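Local atomic coordinates of ribose ABC transporter, substrate binding protein (Conexibacter woesei, PDB entry 4KQ9), a protein that probably binds a sugar such as ribose outside the cell membrane and hands it to an ABC transporter for uptake. Residues A[103-108]-A[266-271]; A[68-73]-A[92-97]. The protein carries 1 engineered substitution. All coordinates share one frame; numbering follows the deposited sequence.

In the fold
Both contacts belong to the same six-stranded parallel sheet, and their centres lie about 12 Å apart. Contact 2 (68-73 with 92-97) is buried, joining the inner strands 66-69 and 91-94 through backbone bonds and aliphatic side chains. Contact 1 (103-108 with 266-271) sits at the sheet's margin, its centre about 19 Å from the centre of the chain, where outermost strand 271-273 meets strand 106-109; there arginines, waters and a cation-pi stack carry much of the work. Strands 91-94 and 106-109 are neighbours, and Val108 N lies 2.8 Å from Leu93 O, probably hydrogen-bonded. The Phe107 ring packs against Asp96 and Gly97, so the two contacts meet directly.

Contact 1 (A[103-108]-A[266-271]); sequences GQLSFV and KKPDRR
The guanidinium of Arg271 lies flat over one face of the Phe107 ring, displaced toward the rim, with the planes 24° apart. Arg271 CZ stands 3.9 Å from the ring centroid, a cation-pi contact in which the two side chains run side by side and point the same way. Both begin with CG anti to the backbone N (chi1 173° in Phe107 and -172° in Arg271), and a bend at chi2 folds the arginine over the ring. From this position Arg271 NH1 also reaches Phe107 O, at 3.2 Å, from above the carbonyl plane, while NH2 bonds to Ser110 O, so the stacked group is held at its nitrogens as well.

Arg270 turns to the start of 103-108. Its NE and NH2 both bond to Gln104 O, side-on and in the guanidinium plane, with NH2 the shorter at 2.7 Å and directed at a lone pair. Asp101 forms a salt bridge to the same NH2 and probably helps to fix the group's rotation.

The backbones pair where Phe107 N donates to Arg270 O at 2.9 Å; beside this bond the Ser106 hydroxyl donates from OG to a lone pair of Asp269 O at 2.8 Å. One water links Gln104 NE2 to Arg270 O, and a second joins the carbonyls of Leu105 and Pro268. Apart from these polar links, the buried Leu105 packs CD1 on Pro268 CD at 3.7 Å, the side chains crossing at about a right angle; Tyr261 and Val257 of helix 247-264 adjoin Leu105 and Pro268 respectively.

Phe107 and Arg271 form a parallel beta bridge where the chain, returning from helix 247-264, adds the last strand to the sheet of this lobe, an arrangement consistent with the two-lobed periplasmic sugar-binding fold.

Contact 2 (A[68-73]-A[92-97]); sequences IVSPID and ILLADG
This is a parallel strand pairing inside the six-stranded sheet, joining the two strands of the beta-alpha-beta unit formed by strand 66-69, helix 78-86 and strand 91-94. Ile68 pairs with Ile92 and Val69 with Leu93. Val69 uses both its backbone N and its O toward strand 91-94, bonding to the residues that flank Leu93: Val69 N donates to Ile92 O at 2.9 Å, and Val69 O accepts from Leu94 N at the same length.

Ile68 CG2, placed anti to the backbone N, meets Leu94 CD2 at 3.7 Å. Helix 247-264 packs against this side through Ile255 and Ala254. Val69 and Leu93 point to the other face of the sheet, their side chains making a looser contact.

Just past the end of strand 66-69, Ser70 OG approaches Leu94 O, in the last residue of the neighbouring strand, at 2.9 Å and is also hydrogen-bonded to Tyr12 OH. Pro71 lays its CD 3.1 Å from Asp96 O, a buried carbonyl without a hydrogen-bond partner in the model.

Aliphatic packing thus gives way to polar groups at the strands' carboxyl ends, consistent with the side facing the ligand cleft in this fold; a glycerol, probably from the crystallisation liquor, bonds Asp96 OD2 there.

Contact 1 (A[103-108]-A[266-271])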
# COMPACT_ATOMS: atom_id res chain seq x y z
N GLY A 103 -4.58 8.96 -19.44
CA GLY A 103 -3.44 9.59 -20.13
C GLY A 103 -2.34 10.11 -19.20
O GLY A 103 -1.44 10.92 -19.58
N GLN A 104 -2.35 9.63 -17.97
CA GLN A 104 -1.23 9.85 -17.07
C GLN A 104 0.06 9.37 -17.68
O GLN A 104 0.10 8.36 -18.45
CB GLN A 104 -1.49 9.24 -15.69
CG GLN A 104 -1.40 7.73 -15.57
CD GLN A 104 -2.67 7.06 -16.02
OE1 GLN A 104 -3.66 7.74 -16.30
NE2 GLN A 104 -2.67 5.72 -16.09
N LEU A 105 1.11 10.05 -17.33
CA LEU A 105 2.48 9.64 -17.63
C LEU A 105 2.86 8.29 -17.03
O LEU A 105 3.48 7.46 -17.72
CB LEU A 105 3.43 10.73 -17.13
CG LEU A 105 4.89 10.68 -17.54
CD1 LEU A 105 5.01 11.09 -19.00
CD2 LEU A 105 5.75 11.55 -16.61
N SER A 106 2.52 8.07 -15.75
CA SER A 106 2.73 6.80 -15.11
C SER A 106 1.89 6.66 -13.83
O SER A 106 1.34 7.64 -13.29
CB SER A 106 4.23 6.64 -14.78
OG SER A 106 4.52 5.31 -14.40
N PHE A 107 1.82 5.42 -13.35
CA PHE A 107 1.27 5.02 -12.07
C PHE A 107 2.37 4.27 -11.32
O PHE A 107 2.81 3.23 -11.72
CB PHE A 107 0.04 4.18 -12.28
CG PHE A 107 -0.52 3.57 -11.03
CD1 PHE A 107 -0.30 4.11 -9.77
CD2 PHE A 107 -1.30 2.44 -11.13
CE1 PHE A 107 -0.78 3.49 -8.63
CE2 PHE A 107 -1.82 1.83 -10.00
CZ PHE A 107 -1.58 2.35 -8.74
N VAL A 108 2.90 4.92 -10.30
CA VAL A 108 3.98 4.45 -9.47
C VAL A 108 3.32 3.94 -8.18
O VAL A 108 2.62 4.71 -7.49
CB VAL A 108 4.98 5.59 -9.14
CG1 VAL A 108 5.99 5.21 -8.09
CG2 VAL A 108 5.74 6.00 -10.37
N LYS A 266 11.99 11.76 -22.44
CA LYS A 266 11.68 10.37 -22.74
C LYS A 266 10.53 9.82 -21.82
O LYS A 266 10.63 9.91 -20.60
CB LYS A 266 12.90 9.48 -22.56
CG LYS A 266 13.93 9.64 -23.64
CD LYS A 266 15.27 9.01 -23.29
CE LYS A 266 16.33 9.51 -24.27
NZ LYS A 266 17.71 9.22 -23.78
N LYS A 267 9.48 9.25 -22.39
CA LYS A 267 8.38 8.74 -21.60
C LYS A 267 8.84 7.57 -20.76
O LYS A 267 9.43 6.63 -21.26
CB LYS A 267 7.27 8.20 -22.47
CG LYS A 267 6.63 9.17 -23.43
CD LYS A 267 5.97 10.30 -22.75
CE LYS A 267 4.72 10.73 -23.52
NZ LYS A 267 4.39 12.11 -23.04
N PRO A 268 8.50 7.57 -19.48
CA PRO A 268 8.72 6.38 -18.64
C PRO A 268 7.71 5.26 -18.98
O PRO A 268 6.73 5.53 -19.67
CB PRO A 268 8.45 6.93 -17.24
CG PRO A 268 7.54 8.02 -17.46
CD PRO A 268 7.68 8.58 -18.81
N ASP A 269 7.93 4.09 -18.42
CA ASP A 269 6.97 3.01 -18.35
C ASP A 269 5.72 3.59 -17.65
O ASP A 269 5.85 4.36 -16.69
CB ASP A 269 7.54 1.84 -17.56
CG ASP A 269 8.81 1.24 -18.25
OD1 ASP A 269 8.63 0.49 -19.19
OD2 ASP A 269 9.97 1.57 -17.90
N ARG A 270 4.54 3.23 -18.15
CA ARG A 270 3.30 3.75 -17.63
C ARG A 270 2.85 3.09 -16.34
O ARG A 270 2.04 3.67 -15.66
CB ARG A 270 2.19 3.73 -18.69
CG ARG A 270 2.52 4.54 -19.94
CD ARG A 270 1.25 4.75 -20.77
NE ARG A 270 0.36 5.71 -20.09
CZ ARG A 270 -0.97 5.59 -20.02
NH1 ARG A 270 -1.57 4.53 -20.55
NH2 ARG A 270 -1.69 6.52 -19.40
N ARG A 271 3.41 1.91 -16.00
CA ARG A 271 3.22 1.27 -14.71
C ARG A 271 4.58 1.00 -14.12
O ARG A 271 5.38 0.34 -14.74
CB ARG A 271 2.34 0.01 -14.83
CG ARG A 271 1.93 -0.62 -13.53
CD ARG A 271 0.91 0.23 -12.79
NE ARG A 271 0.51 -0.39 -11.52
CZ ARG A 271 1.09 -0.26 -10.33
NH1 ARG A 271 2.16 0.50 -10.15
NH2 ARG A 271 0.61 -0.92 -9.28
O HOH W 1 -0.60 3.92 -15.92
O HOH W 2 4.71 7.43 -20.01

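Contact 2 (A[68-73]-A[92-97])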
# COMPACT_ATOMS: atom_id res chain seq x y z
N ILE A 68 2.06 15.31 -9.38
CA ILE A 68 1.98 13.96 -8.82
C ILE A 68 0.72 13.94 -7.91
O ILE A 68 0.47 14.89 -7.19
CB ILE A 68 3.25 13.64 -8.05
CG1 ILE A 68 4.48 13.93 -8.93
CG2 ILE A 68 3.19 12.23 -7.42
CD1 ILE A 68 5.78 13.76 -8.22
N VAL A 69 -0.07 12.87 -7.99
CA VAL A 69 -1.30 12.76 -7.25
C VAL A 69 -1.40 11.41 -6.59
O VAL A 69 -1.36 10.40 -7.27
CB VAL A 69 -2.55 12.88 -8.14
CG1 VAL A 69 -3.79 12.89 -7.28
CG2 VAL A 69 -2.50 14.14 -9.02
N SER A 70 -1.58 11.39 -5.27
CA SER A 70 -2.14 10.19 -4.57
C SER A 70 -3.65 10.42 -4.37
O SER A 70 -4.04 11.27 -3.55
CB SER A 70 -1.47 9.96 -3.22
OG SER A 70 -0.06 9.77 -3.36
N PRO A 71 -4.51 9.73 -5.12
CA PRO A 71 -5.94 10.08 -5.16
C PRO A 71 -6.73 9.51 -3.99
O PRO A 71 -6.69 8.30 -3.74
CB PRO A 71 -6.43 9.47 -6.45
CG PRO A 71 -5.53 8.32 -6.69
CD PRO A 71 -4.22 8.62 -6.04
N ILE A 72 -7.43 10.38 -3.27
CA ILE A 72 -8.32 9.93 -2.20
C ILE A 72 -9.42 8.99 -2.69
O ILE A 72 -9.77 8.06 -2.00
CB ILE A 72 -8.96 11.09 -1.42
CG1 ILE A 72 -9.80 10.51 -0.26
CG2 ILE A 72 -9.84 11.97 -2.30
CD1 ILE A 72 -10.03 11.51 0.84
N ASP A 73 -9.96 9.21 -3.87
CA ASP A 73 -10.95 8.28 -4.43
C ASP A 73 -10.66 8.08 -5.90
O ASP A 73 -10.62 9.05 -6.66
CB ASP A 73 -12.39 8.81 -4.29
CG ASP A 73 -13.41 7.96 -5.08
OD1 ASP A 73 -13.65 6.80 -4.70
OD2 ASP A 73 -13.95 8.42 -6.11
N ILE A 92 1.60 12.03 -12.66
CA ILE A 92 1.99 10.71 -12.21
C ILE A 92 1.02 10.38 -11.07
O ILE A 92 0.89 11.17 -10.15
CB ILE A 92 3.45 10.64 -11.70
CG1 ILE A 92 4.43 10.84 -12.89
CG2 ILE A 92 3.72 9.29 -11.01
CD1 ILE A 92 5.88 10.93 -12.43
N LEU A 93 0.39 9.23 -11.14
CA LEU A 93 -0.35 8.73 -10.03
C LEU A 93 0.59 7.99 -9.08
O LEU A 93 1.53 7.29 -9.51
CB LEU A 93 -1.45 7.77 -10.50
CG LEU A 93 -2.36 8.47 -11.48
CD1 LEU A 93 -3.18 7.42 -12.18
CD2 LEU A 93 -3.17 9.53 -10.72
N LEU A 94 0.32 8.11 -7.78
CA LEU A 94 1.28 7.65 -6.78
C LEU A 94 0.56 6.91 -5.66
O LEU A 94 -0.37 7.46 -5.07
CB LEU A 94 2.09 8.85 -6.26
CG LEU A 94 3.15 8.52 -5.23
CD1 LEU A 94 4.10 7.44 -5.66
CD2 LEU A 94 3.96 9.70 -4.78
N ALA A 95 0.99 5.67 -5.42
CA ALA A 95 0.47 4.67 -4.42
C ALA A 95 -0.88 4.01 -4.75
O ALA A 95 -1.09 2.80 -4.51
CB ALA A 95 0.47 5.24 -3.01
N ASP A 96 -1.78 4.82 -5.27
CA ASP A 96 -3.08 4.39 -5.70
C ASP A 96 -3.42 4.98 -7.06
O ASP A 96 -3.04 6.13 -7.39
CB ASP A 96 -4.16 4.83 -4.69
CG ASP A 96 -4.06 4.09 -3.37
OD1 ASP A 96 -4.34 2.85 -3.33
OD2 ASP A 96 -3.70 4.76 -2.38
N GLY A 97 -4.16 4.21 -7.83
CA GLY A 97 -4.53 4.55 -9.19
C GLY A 97 -5.97 5.04 -9.33
O GLY A 97 -6.61 5.37 -8.35